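Succinylglutamate desuccinylase/aspartoacylase (Shewanella frigidimarina, PDB 3LWU) is a zinc-binding protein of the succinylglutamate desuccinylase/aspartoacylase family and probably acts as a hydrolase on ester bonds. Local coordinates at residues A[215-220]-A[298-303]; A[205-210]-A[257-262]. All coordinates share one frame; numbering follows the deposited sequence. Where two conformers were deposited one is given.

Interaction 1 of 2, residues A[215-220]-A[298-303]; sequences SIPYTL and ASMERF
Strand 218-222 and the start of strand 303-306 run parallel here, with F303 straddling Y218: F303 N gives a nearly linear bond to P217 O at 2.7 Å, and T219 N returns one to F303 O at 3.0 Å. Both aromatic side chains leave the same face of this strand pair. In each, CG stands beside the backbone N, anti to the carbonyl carbon (chi1 -59° for Y218 and -53° for F303), which helps lay the rings side by side and pointing the same way. Their planes are only 19° apart, but they are slid so far that the rings barely overlap; Y218 CE1 meets F303 CD1 at 3.7 Å. The Y218 hydroxyl runs on to a hydrogen bond with the carbonyl of G328. Ahead of the strands, M300, modelled as selenomethionine, sets CG between its backbone N and carbonyl carbon and runs on extended to SE; M300 SE comes 3.6 Å from S215 C. Its methyl lies against the P217 ring, though so tightly that its exact position is doubtful. CG of M300 also sits over one face of the R302 guanidinium, toward its rim; NH1 and NH2 of R302 both grip A298 O, while NH2 is shared with F214 O. Water 3 accepts from R302 NE at 3.0 Å and from I216 N at 2.7 Å; water 1 links S215 OG to A298 N. The chemistry therefore changes along the contact: direct backbone bonds register the strands, whereas the irregular approach to them is held by apolar cover, an arginine tying up carbonyl oxygens, and water bridges.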
ATOM      1  N   SER A 215      10.396  32.791 -10.664  1.00 17.87           N
ATOM      2  CA  SER A 215       9.934  33.448  -9.427  1.00 17.60           C
ATOM      3  C   SER A 215      10.204  32.496  -8.267  1.00 18.13           C
ATOM      4  O   SER A 215       9.296  32.046  -7.585  1.00 17.74           O
ATOM      5  CB  SER A 215       8.452  33.784  -9.532  1.00 17.80           C
ATOM      6  OG  SER A 215       8.200  34.682 -10.601  1.00 18.03           O
ATOM      7  N   ILE A 216      11.475  32.140  -8.093  1.00 18.19           N
ATOM      8  CA  ILE A 216      11.846  31.059  -7.197  1.00 18.02           C
ATOM      9  C   ILE A 216      12.943  31.529  -6.246  1.00 18.53           C
ATOM     10  O   ILE A 216      14.049  31.865  -6.680  1.00 18.34           O
ATOM     11  CB  ILE A 216      12.250  29.793  -7.979  1.00 18.21           C
ATOM     12  CG1 ILE A 216      11.021  29.235  -8.715  1.00 18.33           C
ATOM     13  CG2 ILE A 216      12.760  28.699  -7.008  1.00 18.01           C
ATOM     14  CD1 ILE A 216      11.262  28.022  -9.557  1.00 19.45           C
ATOM     15  N   PRO A 217      12.643  31.575  -4.936  1.00 19.59           N
ATOM     16  CA  PRO A 217      13.635  32.147  -4.023  1.00 20.08           C
ATOM     17  C   PRO A 217      14.924  31.334  -3.877  1.00 20.16           C
ATOM     18  O   PRO A 217      15.981  31.924  -3.700  1.00 20.51           O
ATOM     19  CB  PRO A 217      12.890  32.221  -2.691  1.00 20.46           C
ATOM     20  CG  PRO A 217      11.447  32.156  -3.056  1.00 21.35           C
ATOM     21  CD  PRO A 217      11.385  31.265  -4.234  1.00 19.22           C
ATOM     22  N   TYR A 218      14.857  30.013  -3.971  1.00 19.35           N
ATOM     23  CA  TYR A 218      16.020  29.187  -3.724  1.00 18.57           C
ATOM     24  C   TYR A 218      16.333  28.263  -4.883  1.00 18.54           C
ATOM     25  O   TYR A 218      15.496  27.468  -5.301  1.00 18.11           O
ATOM     26  CB  TYR A 218      15.861  28.385  -2.406  1.00 18.63           C
ATOM     27  CG  TYR A 218      15.666  29.270  -1.222  1.00 18.43           C
ATOM     28  CD1 TYR A 218      16.744  29.916  -0.651  1.00 18.67           C
ATOM     29  CD2 TYR A 218      14.396  29.519  -0.698  1.00 19.79           C
ATOM     30  CE1 TYR A 218      16.583  30.773   0.415  1.00 19.50           C
ATOM     31  CE2 TYR A 218      14.230  30.425   0.374  1.00 20.26           C
ATOM     32  CZ  TYR A 218      15.321  31.023   0.912  1.00 20.32           C
ATOM     33  OH  TYR A 218      15.220  31.894   1.975  1.00 24.63           O
ATOM     34  N   THR A 219      17.578  28.343  -5.345  1.00 18.70           N
ATOM     35  CA  THR A 219      18.108  27.540  -6.437  1.00 19.08           C
ATOM     36  C   THR A 219      19.276  26.638  -5.985  1.00 19.73           C
ATOM     37  O   THR A 219      20.219  27.091  -5.338  1.00 18.81           O
ATOM     38  CB  THR A 219      18.671  28.458  -7.543  1.00 18.82           C
ATOM     39  OG1 THR A 219      17.623  29.290  -8.034  1.00 17.78           O
ATOM     40  CG2 THR A 219      19.269  27.646  -8.692  1.00 19.25           C
ATOM     41  N   LEU A 220      19.200  25.370  -6.369  1.00 20.19           N
ATOM     42  CA  LEU A 220      20.281  24.417  -6.206  1.00 21.79           C
ATOM     43  C   LEU A 220      21.081  24.342  -7.513  1.00 21.93           C
ATOM     44  O   LEU A 220      20.522  24.075  -8.575  1.00 22.18           O
ATOM     45  CB  LEU A 220      19.716  23.036  -5.875  1.00 21.67           C
ATOM     46  CG  LEU A 220      19.039  23.032  -4.510  1.00 24.64           C
ATOM     47  CD1 LEU A 220      17.936  21.996  -4.418  1.00 26.18           C
ATOM     48  CD2 LEU A 220      20.066  22.856  -3.433  1.00 25.52           C
ATOM     49  N   ALA A 298       9.843  38.746 -11.575  1.00 20.44           N
ATOM     50  CA  ALA A 298       9.346  39.347 -10.339  1.00 20.96           C
ATOM     51  C   ALA A 298      10.513  39.901  -9.516  1.00 21.82           C
ATOM     52  O   ALA A 298      11.641  39.424  -9.634  1.00 21.97           O
ATOM     53  CB  ALA A 298       8.539  38.317  -9.514  1.00 19.79           C
ATOM     54  N   SER A 299      10.227  40.924  -8.711  1.00 22.60           N
ATOM     55  CA  SER A 299      11.187  41.506  -7.789  1.00 23.61           C
ATOM     56  C   SER A 299      11.130  40.745  -6.510  1.00 23.40           C
ATOM     57  O   SER A 299      10.111  40.776  -5.849  1.00 23.97           O
ATOM     58  CB  SER A 299      10.829  42.954  -7.473  1.00 23.96           C
ATOM     59  OG  SER A 299      11.220  43.766  -8.554  1.00 26.66           O
HETATM   60  N   MSE A 300      12.211  40.064  -6.158  1.00 23.62           N
HETATM   61  CA  MSE A 300      12.271  39.324  -4.900  1.00 24.00           C
HETATM   62  C   MSE A 300      13.692  38.934  -4.636  1.00 23.35           C
HETATM   63  O   MSE A 300      14.488  38.816  -5.552  1.00 23.16           O
HETATM   64  CB  MSE A 300      11.403  38.043  -4.943  1.00 24.27           C
HETATM   65  CG  MSE A 300      11.702  37.132  -6.117  1.00 26.51           C
HETATM   66 SE   MSE A 300      10.596  35.482  -6.205  0.75 32.48          SE
HETATM   67  CE  MSE A 300      11.929  34.324  -5.683  1.00 23.27           C
ATOM     68  N   GLU A 301      14.002  38.654  -3.386  1.00 23.36           N
ATOM     69  CA  GLU A 301      15.333  38.176  -3.079  1.00 24.09           C
ATOM     70  C   GLU A 301      15.485  36.729  -3.523  1.00 22.67           C
ATOM     71  O   GLU A 301      14.604  35.905  -3.260  1.00 22.83           O
ATOM     72  CB  GLU A 301      15.607  38.340  -1.596  1.00 25.00           C
ATOM     73  CG  GLU A 301      15.844  39.786  -1.240  1.00 28.52           C
ATOM     74  CD  GLU A 301      15.867  40.047   0.265  1.00 33.40           C
ATOM     75  OE1 GLU A 301      15.325  39.241   1.050  1.00 35.76           O
ATOM     76  OE2 GLU A 301      16.423  41.087   0.658  1.00 37.76           O
ATOM     77  N   ARG A 302      16.581  36.451  -4.232  1.00 20.52           N
ATOM     78  CA  ARG A 302      16.879  35.138  -4.751  1.00 20.26           C
ATOM     79  C   ARG A 302      18.216  34.641  -4.197  1.00 20.38           C
ATOM     80  O   ARG A 302      19.165  35.422  -4.162  1.00 19.49           O
ATOM     81  CB  ARG A 302      16.933  35.196  -6.270  1.00 19.58           C
ATOM     82  CG  ARG A 302      15.584  35.374  -6.905  1.00 20.65           C
ATOM     83  CD  ARG A 302      15.665  35.293  -8.423  1.00 19.51           C
ATOM     84  NE  ARG A 302      14.361  35.483  -9.065  1.00 16.61           N
ATOM     85  CZ  ARG A 302      13.729  36.642  -9.224  1.00 16.68           C
ATOM     86  NH1 ARG A 302      14.239  37.790  -8.789  1.00 15.32           N
ATOM     87  NH2 ARG A 302      12.550  36.660  -9.833  1.00 17.85           N
ATOM     88  N   PHE A 303      18.279  33.373  -3.760  1.00 19.64           N
ATOM     89  CA  PHE A 303      19.496  32.776  -3.185  1.00 20.28           C
ATOM     90  C   PHE A 303      19.785  31.430  -3.835  1.00 20.31           C
ATOM     91  O   PHE A 303      18.940  30.872  -4.531  1.00 20.43           O
ATOM     92  CB  PHE A 303      19.399  32.557  -1.663  1.00 20.60           C
ATOM     93  CG  PHE A 303      19.004  33.785  -0.869  1.00 22.74           C
ATOM     94  CD1 PHE A 303      17.664  34.157  -0.755  1.00 24.18           C
ATOM     95  CD2 PHE A 303      19.967  34.546  -0.203  1.00 26.67           C
ATOM     96  CE1 PHE A 303      17.288  35.291  -0.012  1.00 26.34           C
ATOM     97  CE2 PHE A 303      19.603  35.699   0.544  1.00 26.23           C
ATOM     98  CZ  PHE A 303      18.274  36.067   0.639  1.00 26.65           C
TER
HETATM   99  O   HOH W   1      10.132  35.923 -11.845  1.00 20.24           O
HETATM  100  O   HOH W   2      16.850  31.438  -6.441  1.00 15.07           O
HETATM  101  O   HOH W   3      13.935  32.480  -9.265  1.00 29.96           O

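Interaction 2 of 2, residues A[205-210]-A[257-262]; sequences EYDIDA and SAFTLE
The far end of the F259 ring overlaps the methyl of A210, with CB of A210 3.5 Å from F259 CZ and nearly as close to CE1. D207 reaches the same end of the ring: its OD2 lies 3.6 Å from F259 CZ, the two side chains cross at about a right angle, and the carboxylate plane is turned 35° from the ring. That oxygen is also the acceptor for S257, whose OG donates to the syn lone pair of D207 OD2 at 2.6 Å. With OG anti to its carbonyl carbon (chi1 -73°), S257 presents the hydroxyl to the carboxylate. The other carboxylate oxygen, D207 OD1, takes a bond from water 5 at 2.8 Å. The turn that presents D207 and A210 is closed by A210 N bonding to D207 O at 2.9 Å. Were D207 cut back to an alanine, the S257 hydroxyl would probably lose its main acceptor and a gap would be likely to open beside the end of the F259 ring. Y206 comes in beside this pair, its OH 3.9 Å from S257 CA; that hydroxyl is spent on V256 O, and its ring meets W239 edge-to-face. F259 makes T-shaped contacts with F214 and Y284, and the hydroxyl of Y284 has a weak hydrogen bond with S257 OG. Strand 257-263 runs beside strand 187-194, which carries the zinc ligand H192, yet the F259 side chain remains about 13 Å from the metal. Here the connection between strands 196-204 and 218-222 packs on the start of strand 257-263, within an alpha/beta catalytic domain consistent with the zinc-carboxypeptidase-like fold of this family.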
ATOM      1  N   GLU A 205      24.933  24.271 -13.441  1.00 24.11           N
ATOM      2  CA  GLU A 205      25.973  25.262 -13.214  1.00 25.20           C
ATOM      3  C   GLU A 205      26.095  26.206 -14.405  1.00 24.70           C
ATOM      4  O   GLU A 205      26.166  27.436 -14.227  1.00 23.68           O
ATOM      5  CB  GLU A 205      27.318  24.525 -12.988  1.00 26.41           C
ATOM      6  CG  GLU A 205      28.230  24.982 -11.817  1.00 30.87           C
ATOM      7  CD  GLU A 205      29.102  23.808 -11.232  1.00 35.73           C
ATOM      8  OE1 GLU A 205      28.637  22.970 -10.382  1.00 33.73           O
ATOM      9  OE2 GLU A 205      30.276  23.740 -11.655  1.00 41.91           O
ATOM     10  N   TYR A 206      26.112  25.636 -15.613  1.00 24.00           N
ATOM     11  CA  TYR A 206      26.319  26.442 -16.815  1.00 24.30           C
ATOM     12  C   TYR A 206      25.201  27.440 -17.089  1.00 23.69           C
ATOM     13  O   TYR A 206      25.383  28.332 -17.894  1.00 24.17           O
ATOM     14  CB  TYR A 206      26.562  25.577 -18.075  1.00 24.54           C
ATOM     15  CG  TYR A 206      25.331  24.870 -18.618  1.00 26.09           C
ATOM     16  CD1 TYR A 206      24.440  25.516 -19.505  1.00 28.45           C
ATOM     17  CD2 TYR A 206      25.049  23.535 -18.259  1.00 25.75           C
ATOM     18  CE1 TYR A 206      23.275  24.821 -20.002  1.00 28.65           C
ATOM     19  CE2 TYR A 206      23.936  22.842 -18.761  1.00 25.10           C
ATOM     20  CZ  TYR A 206      23.047  23.468 -19.616  1.00 25.95           C
ATOM     21  OH  TYR A 206      21.943  22.753 -20.058  1.00 23.91           O
ATOM     22  N   ASP A 207      24.067  27.307 -16.421  1.00 23.40           N
ATOM     23  CA  ASP A 207      22.877  28.097 -16.741  1.00 23.62           C
ATOM     24  C   ASP A 207      22.356  28.853 -15.534  1.00 23.29           C
ATOM     25  O   ASP A 207      21.192  29.199 -15.466  1.00 22.70           O
ATOM     26  CB  ASP A 207      21.790  27.174 -17.278  1.00 23.42           C
ATOM     27  CG  ASP A 207      21.039  27.773 -18.463  1.00 27.16           C
ATOM     28  OD1 ASP A 207      21.185  29.003 -18.778  1.00 29.36           O
ATOM     29  OD2 ASP A 207      20.306  26.993 -19.107  1.00 31.63           O
ATOM     30  N   ILE A 208      23.243  29.154 -14.596  1.00 23.30           N
ATOM     31  CA  ILE A 208      22.852  29.802 -13.362  1.00 23.45           C
ATOM     32  C   ILE A 208      22.201  31.158 -13.642  1.00 23.39           C
ATOM     33  O   ILE A 208      21.288  31.571 -12.935  1.00 23.22           O
ATOM     34  CB  ILE A 208      24.068  29.909 -12.385  1.00 23.82           C
ATOM     35  CG1 ILE A 208      23.588  30.268 -10.976  1.00 25.80           C
ATOM     36  CG2 ILE A 208      25.135  30.900 -12.903  1.00 23.00           C
ATOM     37  CD1 ILE A 208      22.448  29.297 -10.410  1.00 21.39           C
ATOM     38  N   ASP A 209      22.648  31.807 -14.712  1.00 23.79           N
ATOM     39  CA  ASP A 209      22.073  33.062 -15.235  0.50 23.98           C
ATOM     40  C   ASP A 209      20.553  33.006 -15.369  1.00 23.61           C
ATOM     41  O   ASP A 209      19.825  33.989 -15.137  1.00 24.15           O
ATOM     42  CB  ASP A 209      22.669  33.334 -16.630  0.50 24.10           C
ATOM     43  CG  ASP A 209      22.081  34.559 -17.305  0.50 24.64           C
ATOM     44  OD1 ASP A 209      22.545  35.670 -16.972  0.50 25.82           O
ATOM     45  OD2 ASP A 209      21.178  34.420 -18.169  0.50 24.43           O
ATOM     46  N   ALA A 210      20.066  31.862 -15.812  1.00 22.53           N
ATOM     47  CA  ALA A 210      18.636  31.711 -16.009  1.00 21.38           C
ATOM     48  C   ALA A 210      17.820  31.771 -14.700  1.00 21.01           C
ATOM     49  O   ALA A 210      16.620  32.085 -14.738  1.00 20.61           O
ATOM     50  CB  ALA A 210      18.352  30.409 -16.737  1.00 21.51           C
ATOM     51  N   SER A 257      18.868  24.137 -22.591  1.00 19.39           N
ATOM     52  CA  SER A 257      18.651  24.489 -21.197  1.00 19.68           C
ATOM     53  C   SER A 257      17.629  23.529 -20.612  1.00 19.21           C
ATOM     54  O   SER A 257      16.605  23.293 -21.237  1.00 19.83           O
ATOM     55  CB  SER A 257      18.110  25.932 -21.099  1.00 19.10           C
ATOM     56  OG  SER A 257      19.145  26.865 -21.387  1.00 21.09           O
ATOM     57  N   ALA A 258      17.880  23.002 -19.410  1.00 19.15           N
ATOM     58  CA  ALA A 258      16.881  22.173 -18.690  1.00 18.94           C
ATOM     59  C   ALA A 258      16.849  22.545 -17.215  1.00 19.36           C
ATOM     60  O   ALA A 258      17.898  22.803 -16.611  1.00 20.69           O
ATOM     61  CB  ALA A 258      17.172  20.711 -18.864  1.00 18.33           C
ATOM     62  N   PHE A 259      15.645  22.627 -16.654  1.00 20.05           N
ATOM     63  CA  PHE A 259      15.428  22.996 -15.245  1.00 20.02           C
ATOM     64  C   PHE A 259      14.347  22.122 -14.636  1.00 20.32           C
ATOM     65  O   PHE A 259      13.379  21.781 -15.316  1.00 19.92           O
ATOM     66  CB  PHE A 259      14.928  24.445 -15.121  1.00 20.05           C
ATOM     67  CG  PHE A 259      15.700  25.420 -15.923  1.00 19.52           C
ATOM     68  CD1 PHE A 259      16.825  26.048 -15.392  1.00 20.58           C
ATOM     69  CD2 PHE A 259      15.316  25.730 -17.202  1.00 18.69           C
ATOM     70  CE1 PHE A 259      17.545  26.919 -16.132  1.00 20.23           C
ATOM     71  CE2 PHE A 259      16.043  26.599 -17.941  1.00 18.78           C
ATOM     72  CZ  PHE A 259      17.151  27.206 -17.412  1.00 20.06           C
ATOM     73  N   THR A 260      14.504  21.770 -13.354  1.00 20.07           N
ATOM     74  CA  THR A 260      13.431  21.122 -12.568  1.00 19.18           C
ATOM     75  C   THR A 260      12.940  22.176 -11.572  1.00 19.72           C
ATOM     76  O   THR A 260      13.714  22.679 -10.730  1.00 19.54           O
ATOM     77  CB  THR A 260      13.930  19.872 -11.839  1.00 19.21           C
ATOM     78  OG1 THR A 260      14.422  18.914 -12.797  1.00 22.25           O
ATOM     79  CG2 THR A 260      12.878  19.192 -10.923  1.00 15.91           C
ATOM     80  N   LEU A 261      11.667  22.541 -11.699  1.00 18.47           N
ATOM     81  CA  LEU A 261      11.040  23.477 -10.781  1.00 18.14           C
ATOM     82  C   LEU A 261      10.318  22.704  -9.671  1.00 18.17           C
ATOM     83  O   LEU A 261       9.648  21.726  -9.937  1.00 17.02           O
ATOM     84  CB  LEU A 261      10.035  24.352 -11.516  1.00 17.98           C
ATOM     85  CG  LEU A 261      10.612  25.486 -12.366  1.00 17.14           C
ATOM     86  CD1 LEU A 261      11.543  24.946 -13.416  1.00 17.15           C
ATOM     87  CD2 LEU A 261       9.455  26.303 -12.971  1.00 14.35           C
ATOM     88  N   GLU A 262      10.493  23.133  -8.433  1.00 18.44           N
ATOM     89  CA  GLU A 262       9.820  22.511  -7.290  1.00 19.13           C
ATOM     90  C   GLU A 262       8.824  23.527  -6.724  1.00 18.77           C
ATOM     91  O   GLU A 262       9.186  24.426  -5.979  1.00 20.03           O
ATOM     92  CB  GLU A 262      10.857  22.077  -6.250  1.00 19.19           C
ATOM     93  CG  GLU A 262      11.970  21.202  -6.814  1.00 20.04           C
ATOM     94  CD  GLU A 262      11.536  19.769  -7.068  1.00 21.36           C
ATOM     95  OE1 GLU A 262      10.560  19.285  -6.421  1.00 19.74           O
ATOM     96  OE2 GLU A 262      12.224  19.120  -7.880  1.00 18.83           O
TER
HETATM   97  O   HOH W   4      20.026  24.800 -18.091  1.00 30.97           O
HETATM   98  O   HOH W   5      19.114  30.147 -20.297  1.00 31.02           O

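Interaction 2 is buried, about 10 Å from the centre of the chain to its own centre, whereas interaction 1 lies farther out, at about 16 Å, and is partly open to solvent. Strand 196-204 ties them together, pairing parallel with 218-222 and antiparallel with 257-263. They also touch directly: I216 CD1 packs on L261 CG at 3.8 Å, and T219 CG2 on I208 CD1 at 4.0 Å. Strand-to-strand backbone bonding fixes 215-220 against 298-303; at 205-210 with 257-262, a connection meets a strand through side chains, one carboxylate-hydroxyl bond among aromatic and methyl groups. F214 serves both, giving its carbonyl to one and its ring to the other.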